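Local coordinates for protein putative NADH-depentdent flavin oxidoreductase (Cupriavidus metallidurans, PDB 5OCS) that probably catalyses NAD(P)H-dependent reduction of activated alkenes as an FMN-containing ene-reductase of the Old Yellow Enzyme family, at residues G202-E205 with N206-F210; G182-L185 with H186-S190; W242-E245 with G246-A249; E213-D216 with A217-A221; V136-A139 with A140-P144. All coordinates share one frame; numbering follows the deposited sequence.

Contact 1: G202-E205 with N206-F210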
loop_
_atom_site.group_PDB
_atom_site.type_symbol
_atom_site.label_atom_id
_atom_site.label_comp_id
_atom_site.label_asym_id
_atom_site.label_seq_id
_atom_site.Cartn_x
_atom_site.Cartn_y
_atom_site.Cartn_z
ATOM N N GLY D 202 37.631 -21.061 -15.658
ATOM C CA GLY D 202 38.528 -22.047 -15.087
ATOM C C GLY D 202 38.577 -21.973 -13.596
ATOM O O GLY D 202 37.638 -22.386 -12.918
ATOM N N SER D 203 39.698 -21.485 -13.069
ATOM C CA SER D 203 39.935 -21.428 -11.645
ATOM C C SER D 203 38.921 -20.519 -10.947
ATOM O O SER D 203 38.304 -19.673 -11.583
ATOM C CB SER D 203 41.334 -20.857 -11.359
ATOM O OG SER D 203 41.427 -19.493 -11.813
ATOM N N LEU D 204 38.817 -20.693 -9.646
ATOM C CA LEU D 204 37.918 -19.894 -8.823
ATOM C C LEU D 204 38.262 -18.422 -8.982
ATOM O O LEU D 204 37.386 -17.577 -9.193
ATOM C CB LEU D 204 37.994 -20.326 -7.365
ATOM C CG LEU D 204 37.142 -19.528 -6.373
ATOM C CD1 LEU D 204 35.684 -19.461 -6.847
ATOM C CD2 LEU D 204 37.214 -20.045 -4.948
ATOM N N GLU D 205 39.552 -18.111 -8.891
ATOM C CA GLU D 205 39.999 -16.716 -9.038
ATOM C C GLU D 205 39.591 -16.138 -10.376
ATOM O O GLU D 205 39.126 -14.990 -10.446
ATOM C CB GLU D 205 41.509 -16.596 -8.794
ATOM C CG GLU D 205 42.010 -15.167 -8.806
ATOM C CD GLU D 205 43.533 -15.100 -8.733
ATOM O OE1 GLU D 205 44.106 -15.876 -7.932
ATOM O OE2 GLU D 205 44.133 -14.285 -9.473
ATOM N N ASN D 206 39.731 -16.902 -11.449
ATOM C CA ASN D 206 39.306 -16.436 -12.769
ATOM C C ASN D 206 37.801 -16.226 -12.872
ATOM O O ASN D 206 37.340 -15.292 -13.526
ATOM C CB ASN D 206 39.710 -17.413 -13.861
ATOM C CG ASN D 206 41.204 -17.378 -14.168
ATOM O OD1 ASN D 206 41.980 -16.673 -13.520
ATOM N ND2 ASN D 206 41.607 -18.164 -15.154
ATOM N N ARG D 207 37.041 -17.108 -12.242
ATOM C CA ARG D 207 35.566 -17.014 -12.276
ATOM C C ARG D 207 35.035 -15.817 -11.470
ATOM O O ARG D 207 34.013 -15.234 -11.838
ATOM C CB ARG D 207 34.944 -18.319 -11.798
ATOM C CG ARG D 207 35.112 -19.412 -12.850
ATOM C CD ARG D 207 34.479 -20.724 -12.456
ATOM N NE ARG D 207 35.318 -21.490 -11.539
ATOM C CZ ARG D 207 35.024 -21.811 -10.282
ATOM N NH1 ARG D 207 33.900 -21.395 -9.701
ATOM N NH2 ARG D 207 35.869 -22.577 -9.566
ATOM N N MET D 208 35.731 -15.443 -10.408
ATOM C CA MET D 208 35.309 -14.287 -9.600
ATOM C C MET D 208 35.768 -12.975 -10.213
ATOM O O MET D 208 35.313 -11.917 -9.781
ATOM C CB MET D 208 35.888 -14.398 -8.199
ATOM C CG MET D 208 35.381 -15.568 -7.394
ATOM S SD MET D 208 35.846 -15.566 -5.661
ATOM C CE MET D 208 37.645 -15.572 -5.790
ATOM N N ARG D 209 36.705 -13.033 -11.156
ATOM C CA ARG D 209 37.360 -11.856 -11.687
ATOM C C ARG D 209 36.378 -10.833 -12.265
ATOM O O ARG D 209 36.451 -9.678 -11.902
ATOM C CB ARG D 209 38.393 -12.229 -12.776
ATOM C CG ARG D 209 39.341 -11.085 -13.203
ATOM C CD ARG D 209 40.396 -11.537 -14.226
ATOM N NE ARG D 209 41.066 -12.773 -13.804
ATOM C CZ ARG D 209 41.943 -12.854 -12.799
ATOM N NH1 ARG D 209 42.307 -11.777 -12.112
ATOM N NH2 ARG D 209 42.457 -14.031 -12.450
ATOM N N PHE D 210 35.489 -11.242 -13.171
ATOM C CA PHE D 210 34.581 -10.271 -13.788
ATOM C C PHE D 210 33.531 -9.748 -12.801
ATOM O O PHE D 210 33.339 -8.505 -12.725
ATOM C CB PHE D 210 33.937 -10.834 -15.042
ATOM C CG PHE D 210 33.026 -9.858 -15.766
ATOM C CD1 PHE D 210 33.514 -8.627 -16.235
ATOM C CD2 PHE D 210 31.673 -10.123 -15.914
ATOM C CE1 PHE D 210 32.690 -7.734 -16.909
ATOM C CE2 PHE D 210 30.832 -9.227 -16.603
ATOM C CZ PHE D 210 31.345 -8.032 -17.097
HETATM O O HOH W 1 37.809 -24.466 -10.594
#

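Contact 2: G182-L185 with H186-S190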
loop_
_atom_site.group_PDB
_atom_site.type_symbol
_atom_site.label_atom_id
_atom_site.label_comp_id
_atom_site.label_asym_id
_atom_site.label_seq_id
_atom_site.Cartn_x
_atom_site.Cartn_y
_atom_site.Cartn_z
ATOM N N GLY D 182 21.328 -17.130 -10.850
ATOM C CA GLY D 182 21.762 -17.580 -12.156
ATOM C C GLY D 182 21.798 -16.503 -13.220
ATOM O O GLY D 182 21.800 -16.842 -14.410
ATOM N N TYR D 183 21.845 -15.212 -12.810
ATOM C CA TYR D 183 21.982 -14.112 -13.740
ATOM C C TYR D 183 23.451 -13.903 -14.151
ATOM O O TYR D 183 24.324 -14.744 -13.864
ATOM C CB TYR D 183 21.289 -12.841 -13.199
ATOM C CG TYR D 183 19.786 -13.015 -13.077
ATOM C CD1 TYR D 183 19.023 -13.562 -14.136
ATOM C CD2 TYR D 183 19.120 -12.652 -11.923
ATOM C CE1 TYR D 183 17.651 -13.737 -14.033
ATOM C CE2 TYR D 183 17.741 -12.775 -11.820
ATOM C CZ TYR D 183 17.005 -13.333 -12.866
ATOM O OH TYR D 183 15.635 -13.481 -12.762
ATOM N N LEU D 184 23.751 -12.801 -14.823
ATOM C CA LEU D 184 25.025 -12.718 -15.531
ATOM C C LEU D 184 26.256 -12.983 -14.665
ATOM O O LEU D 184 27.173 -13.780 -15.026
ATOM C CB LEU D 184 25.163 -11.359 -16.226
ATOM C CG LEU D 184 26.491 -11.197 -16.951
ATOM C CD1 LEU D 184 26.495 -12.071 -18.178
ATOM C CD2 LEU D 184 26.868 -9.732 -17.217
ATOM N N LEU D 185 26.327 -12.287 -13.534
ATOM C CA LEU D 185 27.472 -12.446 -12.658
ATOM C C LEU D 185 27.606 -13.867 -12.110
ATOM O O LEU D 185 28.700 -14.438 -12.097
ATOM C CB LEU D 185 27.489 -11.405 -11.584
ATOM C CG LEU D 185 28.213 -10.140 -11.960
ATOM C CD1 LEU D 185 27.895 -9.566 -13.326
ATOM C CD2 LEU D 185 28.040 -9.083 -10.890
ATOM N N HIS D 186 26.476 -14.465 -11.744
ATOM C CA HIS D 186 26.461 -15.847 -11.260
ATOM C C HIS D 186 26.947 -16.825 -12.392
ATOM O O HIS D 186 27.652 -17.806 -12.116
ATOM C CB HIS D 186 25.054 -16.171 -10.779
ATOM C CG HIS D 186 24.928 -17.457 -10.022
ATOM N ND1 HIS D 186 23.784 -17.782 -9.319
ATOM C CD2 HIS D 186 25.774 -18.498 -9.846
ATOM C CE1 HIS D 186 23.925 -18.965 -8.753
ATOM N NE2 HIS D 186 25.125 -19.425 -9.060
ATOM N N GLN D 187 26.580 -16.520 -13.641
ATOM C CA GLN D 187 27.006 -17.298 -14.794
ATOM C C GLN D 187 28.527 -17.304 -14.882
ATOM O O GLN D 187 29.086 -18.328 -15.219
ATOM C CB GLN D 187 26.421 -16.774 -16.099
ATOM C CG GLN D 187 24.925 -17.005 -16.187
ATOM C CD GLN D 187 24.191 -16.056 -17.119
ATOM O OE1 GLN D 187 24.718 -15.678 -18.169
ATOM N NE2 GLN D 187 22.927 -15.720 -16.775
ATOM N N PHE D 188 29.176 -16.175 -14.610
ATOM C CA PHE D 188 30.628 -16.127 -14.576
ATOM C C PHE D 188 31.173 -16.920 -13.404
ATOM O O PHE D 188 32.196 -17.623 -13.553
ATOM C CB PHE D 188 31.172 -14.702 -14.546
ATOM C CG PHE D 188 31.345 -14.083 -15.906
ATOM C CD1 PHE D 188 30.284 -13.443 -16.538
ATOM C CD2 PHE D 188 32.575 -14.099 -16.560
ATOM C CE1 PHE D 188 30.445 -12.836 -17.768
ATOM C CE2 PHE D 188 32.741 -13.490 -17.773
ATOM C CZ PHE D 188 31.677 -12.865 -18.408
ATOM N N LEU D 189 30.523 -16.817 -12.244
ATOM C CA LEU D 189 30.980 -17.517 -11.057
ATOM C C LEU D 189 30.958 -19.040 -11.237
ATOM O O LEU D 189 31.782 -19.740 -10.662
ATOM C CB LEU D 189 30.166 -17.174 -9.819
ATOM C CG LEU D 189 30.301 -15.700 -9.391
ATOM C CD1 LEU D 189 29.282 -15.381 -8.331
ATOM C CD2 LEU D 189 31.691 -15.390 -8.872
ATOM N N SER D 190 29.971 -19.518 -11.979
ATOM C CA SER D 190 29.641 -20.952 -12.005
ATOM C C SER D 190 30.280 -21.704 -13.144
ATOM O O SER D 190 30.057 -21.365 -14.323
ATOM C CB SER D 190 28.116 -21.186 -12.080
ATOM O OG SER D 190 27.855 -22.585 -12.137
#

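Contact 3: W242-E245 with G246-A249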
loop_
_atom_site.group_PDB
_atom_site.type_symbol
_atom_site.label_atom_id
_atom_site.label_comp_id
_atom_site.label_asym_id
_atom_site.label_seq_id
_atom_site.Cartn_x
_atom_site.Cartn_y
_atom_site.Cartn_z
ATOM N N TRP D 242 28.708 -23.496 -8.478
ATOM C CA TRP D 242 29.005 -22.597 -7.371
ATOM C C TRP D 242 28.717 -23.347 -6.082
ATOM O O TRP D 242 27.852 -24.240 -6.047
ATOM C CB TRP D 242 28.140 -21.332 -7.506
ATOM C CG TRP D 242 28.515 -20.241 -6.593
ATOM C CD1 TRP D 242 27.737 -19.692 -5.642
ATOM C CD2 TRP D 242 29.782 -19.546 -6.529
ATOM N NE1 TRP D 242 28.418 -18.698 -4.987
ATOM C CE2 TRP D 242 29.676 -18.598 -5.492
ATOM C CE3 TRP D 242 30.984 -19.649 -7.233
ATOM C CZ2 TRP D 242 30.709 -17.740 -5.154
ATOM C CZ3 TRP D 242 32.029 -18.797 -6.893
ATOM C CH2 TRP D 242 31.872 -17.846 -5.872
ATOM N N ASP D 243 29.493 -23.051 -5.053
ATOM C CA ASP D 243 29.368 -23.714 -3.773
ATOM C C ASP D 243 29.676 -22.758 -2.621
ATOM O O ASP D 243 30.060 -21.588 -2.829
ATOM C CB ASP D 243 30.218 -25.009 -3.729
ATOM C CG ASP D 243 31.701 -24.757 -3.947
ATOM O OD1 ASP D 243 32.157 -23.596 -3.860
ATOM O OD2 ASP D 243 32.424 -25.737 -4.242
ATOM N N ILE D 244 29.424 -23.238 -1.422
ATOM C CA ILE D 244 29.557 -22.413 -0.194
ATOM C C ILE D 244 31.014 -21.954 -0.019
ATOM O O ILE D 244 31.281 -20.843 0.435
ATOM C CB ILE D 244 29.009 -23.154 1.053
ATOM C CG1 ILE D 244 28.959 -22.250 2.289
ATOM C CG2 ILE D 244 29.844 -24.385 1.405
ATOM C CD1 ILE D 244 28.144 -20.982 2.154
ATOM N N GLU D 245 31.966 -22.800 -0.426
ATOM C CA GLU D 245 33.356 -22.373 -0.435
ATOM C C GLU D 245 33.626 -21.178 -1.358
ATOM O O GLU D 245 34.337 -20.224 -0.983
ATOM C CB GLU D 245 34.261 -23.535 -0.830
ATOM C CG GLU D 245 34.248 -24.648 0.206
ATOM C CD GLU D 245 33.166 -25.697 -0.001
ATOM O OE1 GLU D 245 32.291 -25.574 -0.901
ATOM O OE2 GLU D 245 33.194 -26.711 0.744
ATOM N N GLY D 246 33.049 -21.214 -2.552
ATOM C CA GLY D 246 33.145 -20.070 -3.425
ATOM C C GLY D 246 32.547 -18.819 -2.791
ATOM O O GLY D 246 33.124 -17.730 -2.874
ATOM N N THR D 247 31.351 -18.968 -2.234
ATOM C CA THR D 247 30.687 -17.857 -1.554
ATOM C C THR D 247 31.585 -17.220 -0.488
ATOM O O THR D 247 31.641 -15.988 -0.375
ATOM C CB THR D 247 29.375 -18.335 -0.927
ATOM O OG1 THR D 247 28.556 -18.749 -2.000
ATOM C CG2 THR D 247 28.652 -17.256 -0.191
ATOM N N ILE D 248 32.239 -18.053 0.308
ATOM C CA ILE D 248 33.102 -17.553 1.383
ATOM C C ILE D 248 34.288 -16.823 0.787
ATOM O O ILE D 248 34.635 -15.747 1.261
ATOM C CB ILE D 248 33.519 -18.684 2.356
ATOM C CG1 ILE D 248 32.289 -19.133 3.125
ATOM C CG2 ILE D 248 34.588 -18.192 3.340
ATOM C CD1 ILE D 248 32.411 -20.441 3.844
ATOM N N ALA D 249 34.887 -17.383 -0.266
ATOM C CA ALA D 249 36.053 -16.756 -0.896
ATOM C C ALA D 249 35.671 -15.421 -1.557
ATOM O O ALA D 249 36.395 -14.405 -1.486
ATOM C CB ALA D 249 36.671 -17.709 -1.908
#

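Contact 4: E213-D216 with A217-A221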
loop_
_atom_site.group_PDB
_atom_site.type_symbol
_atom_site.label_atom_id
_atom_site.label_comp_id
_atom_site.label_asym_id
_atom_site.label_seq_id
_atom_site.Cartn_x
_atom_site.Cartn_y
_atom_site.Cartn_z
ATOM N N GLU D 213 35.374 -7.244 -10.893
ATOM C CA GLU D 213 35.593 -6.025 -11.732
ATOM C C GLU D 213 34.356 -5.131 -11.721
ATOM O O GLU D 213 34.441 -3.901 -11.608
ATOM C CB GLU D 213 35.947 -6.346 -13.170
ATOM C CG GLU D 213 37.368 -6.908 -13.298
ATOM C CD GLU D 213 37.683 -7.408 -14.661
ATOM O OE1 GLU D 213 36.782 -7.376 -15.531
ATOM O OE2 GLU D 213 38.850 -7.830 -14.874
ATOM N N VAL D 214 33.197 -5.768 -11.845
ATOM C CA VAL D 214 31.938 -5.011 -11.896
ATOM C C VAL D 214 31.716 -4.354 -10.558
ATOM O O VAL D 214 31.433 -3.121 -10.507
ATOM C CB VAL D 214 30.741 -5.906 -12.279
ATOM C CG1 VAL D 214 29.414 -5.137 -12.208
ATOM C CG2 VAL D 214 30.951 -6.408 -13.682
ATOM N N PHE D 215 31.836 -5.138 -9.476
ATOM C CA PHE D 215 31.688 -4.592 -8.136
ATOM C C PHE D 215 32.643 -3.408 -7.949
ATOM O O PHE D 215 32.236 -2.344 -7.451
ATOM C CB PHE D 215 31.967 -5.610 -7.039
ATOM C CG PHE D 215 32.039 -4.995 -5.698
ATOM C CD1 PHE D 215 30.885 -4.778 -4.964
ATOM C CD2 PHE D 215 33.250 -4.555 -5.197
ATOM C CE1 PHE D 215 30.939 -4.130 -3.763
ATOM C CE2 PHE D 215 33.310 -3.907 -3.991
ATOM C CZ PHE D 215 32.149 -3.702 -3.264
ATOM N N ASP D 216 33.914 -3.598 -8.310
ATOM C CA ASP D 216 34.905 -2.499 -8.172
ATOM C C ASP D 216 34.532 -1.274 -8.943
ATOM O O ASP D 216 34.661 -0.167 -8.431
ATOM C CB ASP D 216 36.318 -2.955 -8.624
ATOM C CG ASP D 216 36.963 -3.912 -7.629
ATOM O OD1 ASP D 216 36.525 -3.960 -6.456
ATOM O OD2 ASP D 216 37.939 -4.603 -8.029
ATOM N N ALA D 217 34.044 -1.454 -10.158
ATOM C CA ALA D 217 33.660 -0.327 -10.965
ATOM C C ALA D 217 32.486 0.446 -10.386
ATOM O O ALA D 217 32.485 1.687 -10.411
ATOM C CB ALA D 217 33.367 -0.762 -12.377
ATOM N N VAL D 218 31.507 -0.287 -9.852
ATOM C CA VAL D 218 30.368 0.319 -9.165
ATOM C C VAL D 218 30.800 1.054 -7.905
ATOM O O VAL D 218 30.355 2.186 -7.639
ATOM C CB VAL D 218 29.298 -0.740 -8.838
ATOM C CG1 VAL D 218 28.269 -0.186 -7.846
ATOM C CG2 VAL D 218 28.618 -1.204 -10.138
ATOM N N ARG D 219 31.670 0.442 -7.131
ATOM C CA ARG D 219 32.120 1.033 -5.881
ATOM C C ARG D 219 32.916 2.323 -6.163
ATOM O O ARG D 219 32.844 3.281 -5.397
ATOM C CB ARG D 219 32.970 0.021 -5.119
ATOM C CG ARG D 219 33.627 0.444 -3.812
ATOM C CD ARG D 219 32.651 0.880 -2.730
ATOM N NE ARG D 219 32.039 2.161 -3.038
ATOM C CZ ARG D 219 31.117 2.765 -2.290
ATOM N NH1 ARG D 219 30.679 2.222 -1.165
ATOM N NH2 ARG D 219 30.604 3.916 -2.722
ATOM N N GLU D 220 33.697 2.309 -7.231
ATOM C CA GLU D 220 34.451 3.497 -7.624
ATOM C C GLU D 220 33.522 4.625 -8.066
ATOM O O GLU D 220 33.759 5.797 -7.723
ATOM C CB GLU D 220 35.431 3.165 -8.732
ATOM C CG GLU D 220 36.482 4.258 -8.960
ATOM C CD GLU D 220 35.992 5.444 -9.739
ATOM O OE1 GLU D 220 35.083 5.277 -10.594
ATOM O OE2 GLU D 220 36.532 6.560 -9.498
ATOM N N ALA D 221 32.476 4.289 -8.817
ATOM C CA ALA D 221 31.605 5.293 -9.384
ATOM C C ALA D 221 30.606 5.889 -8.378
ATOM O O ALA D 221 30.205 7.042 -8.531
ATOM C CB ALA D 221 30.875 4.747 -10.577
#

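Contact 5: V136-A139 with A140-P144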
loop_
_atom_site.group_PDB
_atom_site.type_symbol
_atom_site.label_atom_id
_atom_site.label_comp_id
_atom_site.label_asym_id
_atom_site.label_seq_id
_atom_site.Cartn_x
_atom_site.Cartn_y
_atom_site.Cartn_z
ATOM N N VAL D 136 26.205 -21.289 -24.018
ATOM C CA VAL D 136 25.573 -22.462 -23.448
ATOM C C VAL D 136 24.260 -21.969 -22.887
ATOM O O VAL D 136 24.245 -21.054 -22.086
ATOM C CB VAL D 136 26.395 -23.110 -22.306
ATOM C CG1 VAL D 136 25.810 -24.480 -21.947
ATOM C CG2 VAL D 136 27.859 -23.248 -22.704
ATOM N N PRO D 137 23.143 -22.540 -23.337
ATOM C CA PRO D 137 21.833 -22.110 -22.835
ATOM C C PRO D 137 21.567 -22.610 -21.439
ATOM O O PRO D 137 22.166 -23.599 -21.013
ATOM C CB PRO D 137 20.867 -22.719 -23.845
ATOM C CG PRO D 137 21.580 -23.980 -24.247
ATOM C CD PRO D 137 23.021 -23.639 -24.298
ATOM N N HIS D 138 20.698 -21.897 -20.718
ATOM C CA HIS D 138 20.328 -22.284 -19.359
ATOM C C HIS D 138 19.673 -23.671 -19.350
ATOM O O HIS D 138 19.901 -24.457 -18.427
ATOM C CB HIS D 138 19.357 -21.254 -18.758
ATOM C CG HIS D 138 18.808 -21.655 -17.438
ATOM N ND1 HIS D 138 17.475 -21.966 -17.250
ATOM C CD2 HIS D 138 19.404 -21.802 -16.236
ATOM C CE1 HIS D 138 17.275 -22.287 -15.986
ATOM N NE2 HIS D 138 18.433 -22.215 -15.354
ATOM N N ALA D 139 18.878 -23.932 -20.394
ATOM C CA ALA D 139 18.163 -25.212 -20.572
ATOM C C ALA D 139 18.325 -25.676 -22.002
ATOM O O ALA D 139 18.395 -24.871 -22.930
ATOM C CB ALA D 139 16.678 -25.045 -20.255
ATOM N N ALA D 140 18.321 -26.990 -22.193
ATOM C CA ALA D 140 18.410 -27.552 -23.537
ATOM C C ALA D 140 17.269 -27.078 -24.417
ATOM O O ALA D 140 16.129 -26.995 -23.959
ATOM C CB ALA D 140 18.419 -29.075 -23.476
ATOM N N GLY D 141 17.602 -26.746 -25.661
ATOM C CA GLY D 141 16.652 -26.347 -26.678
ATOM C C GLY D 141 16.359 -24.853 -26.726
ATOM O O GLY D 141 15.692 -24.393 -27.654
ATOM N N GLU D 142 16.832 -24.103 -25.735
ATOM C CA GLU D 142 16.775 -22.640 -25.785
ATOM C C GLU D 142 17.789 -22.111 -26.769
ATOM O O GLU D 142 18.828 -22.743 -27.032
ATOM C CB GLU D 142 17.084 -22.047 -24.421
ATOM C CG GLU D 142 16.050 -22.421 -23.396
ATOM C CD GLU D 142 16.232 -21.719 -22.076
ATOM O OE1 GLU D 142 17.383 -21.432 -21.658
ATOM O OE2 GLU D 142 15.197 -21.545 -21.431
ATOM N N VAL D 143 17.560 -20.894 -27.227
ATOM C CA VAL D 143 18.537 -20.220 -28.069
ATOM C C VAL D 143 19.741 -19.827 -27.203
ATOM O O VAL D 143 19.573 -19.111 -26.223
ATOM C CB VAL D 143 17.952 -18.955 -28.707
ATOM C CG1 VAL D 143 19.050 -18.193 -29.440
ATOM C CG2 VAL D 143 16.787 -19.340 -29.622
ATOM N N PRO D 144 20.940 -20.285 -27.560
ATOM C CA PRO D 144 22.057 -19.985 -26.708
ATOM C C PRO D 144 22.421 -18.499 -26.688
ATOM O O PRO D 144 22.231 -17.789 -27.683
ATOM C CB PRO D 144 23.215 -20.806 -27.303
ATOM C CG PRO D 144 22.593 -21.825 -28.183
ATOM C CD PRO D 144 21.300 -21.233 -28.652
HETATM O O HOH W 2 15.513 -21.639 -18.886
#

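Contact 1: G202-E205 with N206-F210
R207 lays one face of its guanidinium group over L204 CA at the first turn of helix 204-221, the two side chains crossing at about a right angle. Its NE gives a nearly straight bond to G202 O (2.8 Å, 167°); the carbonyl oxygen lies in the guanidinium plane, while NE stands above the plane of the carbonyl. A water that donates to G202 O and accepts from R207 NH2 bridges the same two residues. Glycine suits position 202, whose backbone angles would jam a side chain against the preceding carbonyl. S203 is the N-cap: OG, at chi1 64°, swings back to accept from N206 N at 3.1 Å, a job for which the short serine hydroxyl is well suited. On the hydrophobic side L204 CD1 packs on M208 CG (3.9 Å). R209 NH2 donates to N206 OD1 at 2.9 Å and makes a weak salt bridge with E205 OE2 (3.4 Å), the carboxylate and guanidinium planes 66° apart. The chemistry implies a helix start held by one neutral serine cap and by the arginine bond to G202 O; the longer E205-R209 pair is probably the weaker part, since R209 is held more firmly by N206 OD1 and E199 O.

Contact 2: G182-L185 with H186-S190
With chi1 at -69° and an extended chain beyond CG, Q187 runs back along the start of helix 184-189, and its NE2 reaches G182 O; H186, with CG anti to its own backbone N (chi1 -169°), brings ND1 within 3.0 Å of G182 N, which lies obliquely to the imidazole. H186 NE2 has a weak bond of its own to D236 OD1. The Q187 bond is short and almost straight (2.8 Å, 174°). G182 O lies in the amide plane of the glutamine, whereas NE2 is tilted from the plane of the G182 carbonyl. G182 has a positive phi, a conformation that favours glycine. Y183 is the N-cap residue, and its carbonyl receives Q187 N at 2.9 Å; its side chain lies about 5 Å from that of C25, one of the FMN-binding residues. One turn on, L184 CD1 touches F188 CE1 at 4.0 Å, the two side chains side by side and pointing the same way, while L184 O sits at the edge of the phenyl ring. L184 and L185 meet F210 and P211 of helix 204-221. Glutamine suits this buried place because its amide both gives and takes: NE2 also donates to A104 O, and OE1 accepts from R106 N. A neutral amide can thus link the helix start to the loop after strand 96-102, probably at less cost than a buried charge.

Contact 3: W242-E245 with G246-A249
The backbone enters helix 244-256 in an extended form at W242 and D243 and turns helical at I244, the bond from T247 N to D243 O (3.0 Å) closing the first turn. This is an N-capped helix start in a beta-alpha-beta unit of the TIM barrel, between strands 228-233 and 262-265. D243 is the cap: with chi1 at 60° its carboxylate curls back, and OD1 accepts from G246 N at 2.9 Å, met nearly along the C-O axis. Aspartate suits the place, since its short acidic chain reaches the amide of G246 and its charge would probably be favoured by the helix dipole. W242, its CG anti to the backbone N (chi1 -169°), lays the indole against the same turn. G246 CA lies over one face of the six-membered ring in a CH-pi contact, 3.9 Å from the centroid and 24° off the normal. Glycine suits the place, since a CB would point into the indole. T247 OG1 is hydrogen-bonded to A234 O and stands 3.0 Å from W242 NE1, the side chains crossing at about a right angle; NE1 also has a weak bond to S233 O. The indole thus lies between the helix start and V232 of strand 228-233. On the flank toward helix 284-293, I244 and I248 lie one turn apart, CG1 of I244 meeting CD1 of I248 at 4.2 Å.

Contact 4: E213-D216 with A217-A221
This is an intrahelical contact, two successive turns at the C-terminal end of helix 204-221, which packs on the outside of the TIM barrel against strands 175-179 and 228-233. Four regular i to i+4 bonds tie the turns together, from A217 N to E213 O through E220 N to D216 O, each 2.9 Å long. Among side chains the meeting is slight: F215 and R219 lie side by side and point the same way, with F215 CE2 4.1 Å from R219 CB. Ring and guanidinium planes stand 84° apart, and R219 meets the ring through CB, obliquely. Its chain, bent at chi2 and chi3, carries the charged end away past the helix terminus, where NH1 donates to R226 O and NH2 to F222 O. Arginine suits this place, since its several N-H groups can bind carbonyls beyond the last turn. F215 and V218 face the strands, the phenyl on V228 and M230 and the valine on I175 and V177. V214 and V218 meet F160, and A217 meets V161, of helix 150-169, where alanine's small methyl is consistent with close approach of the helices. E213 pairs with R157 and Y200, and D216 forms a salt bridge with R257. V218 has CG1 anti to its backbone N (chi1 167°), which leaves CG2 beside V214 O at 3.4 Å.

Contact 5: V136-A139 with A140-P144
A139, E142 and P137 carry this contact, a type II beta turn running from A139 to E142 in the surface loop between strands 131-132 and 146-147. The turn is closed by a weak bond from E142 N to A139 O (3.3 Å). G141 holds its third position, where positive phi (89°) favours glycine, and A140 the second, its methyl directed away from residues 136-139. The E142 side chain adds a second link across the turn. Its CG is anti to the carbonyl carbon (chi1 -64°) and the chain runs extended from there, which lets the carboxylate fold back across the mouth of the turn, where OE1 accepts from A139 N at 3.2 Å. That bond is bent, 141° at the hydrogen, and the N-H approaches from above the carboxylate plane. The methyl of A139 lies against the carboxylate, CB to E142 CD being 3.8 Å, and a small residue suits this spot because the acid passes so near it. Glutamate is long enough to reach both the backbone and a water: OE2 accepts from a water that also lies 2.6 Å from H138 ND1, in the plane of the imidazole. The H138 side chain also touches K107. On the other flank P137 sets its CB against E142 CB at 3.9 Å. The two prolines, rigid and apolar, lie side by side where the chain enters and leaves the turn. V136 O and V143 N are hydrogen-bonded to the side chains of R106 and Q119 respectively, which join the loop to the rest of the chain. The prolines touch through P137 CD and P144 CB, 4.1 Å apart.

Contacts 1, 2 and 3 form a cluster with centres 11 to 13 Å apart. A probable hydrogen bond from R207 NH1 to L189 O, 2.9 Å long, joins contact 1 to contact 2, and F210 meets F188 close by. W242 of contact 3 packs against L204 of contact 1 and H186 of contact 2. Contact 4 continues the helix begun in contact 1, their centres 17 Å apart. Contact 5 stands apart on the surface, about 6 Å from contact 2 at the nearest atoms, yet R106 binds both. Contact 2 is closest to the FMN-binding residues, through Y183 near C25 and A57; T247 and F215 lie about 10 Å from R231, side chain to side chain.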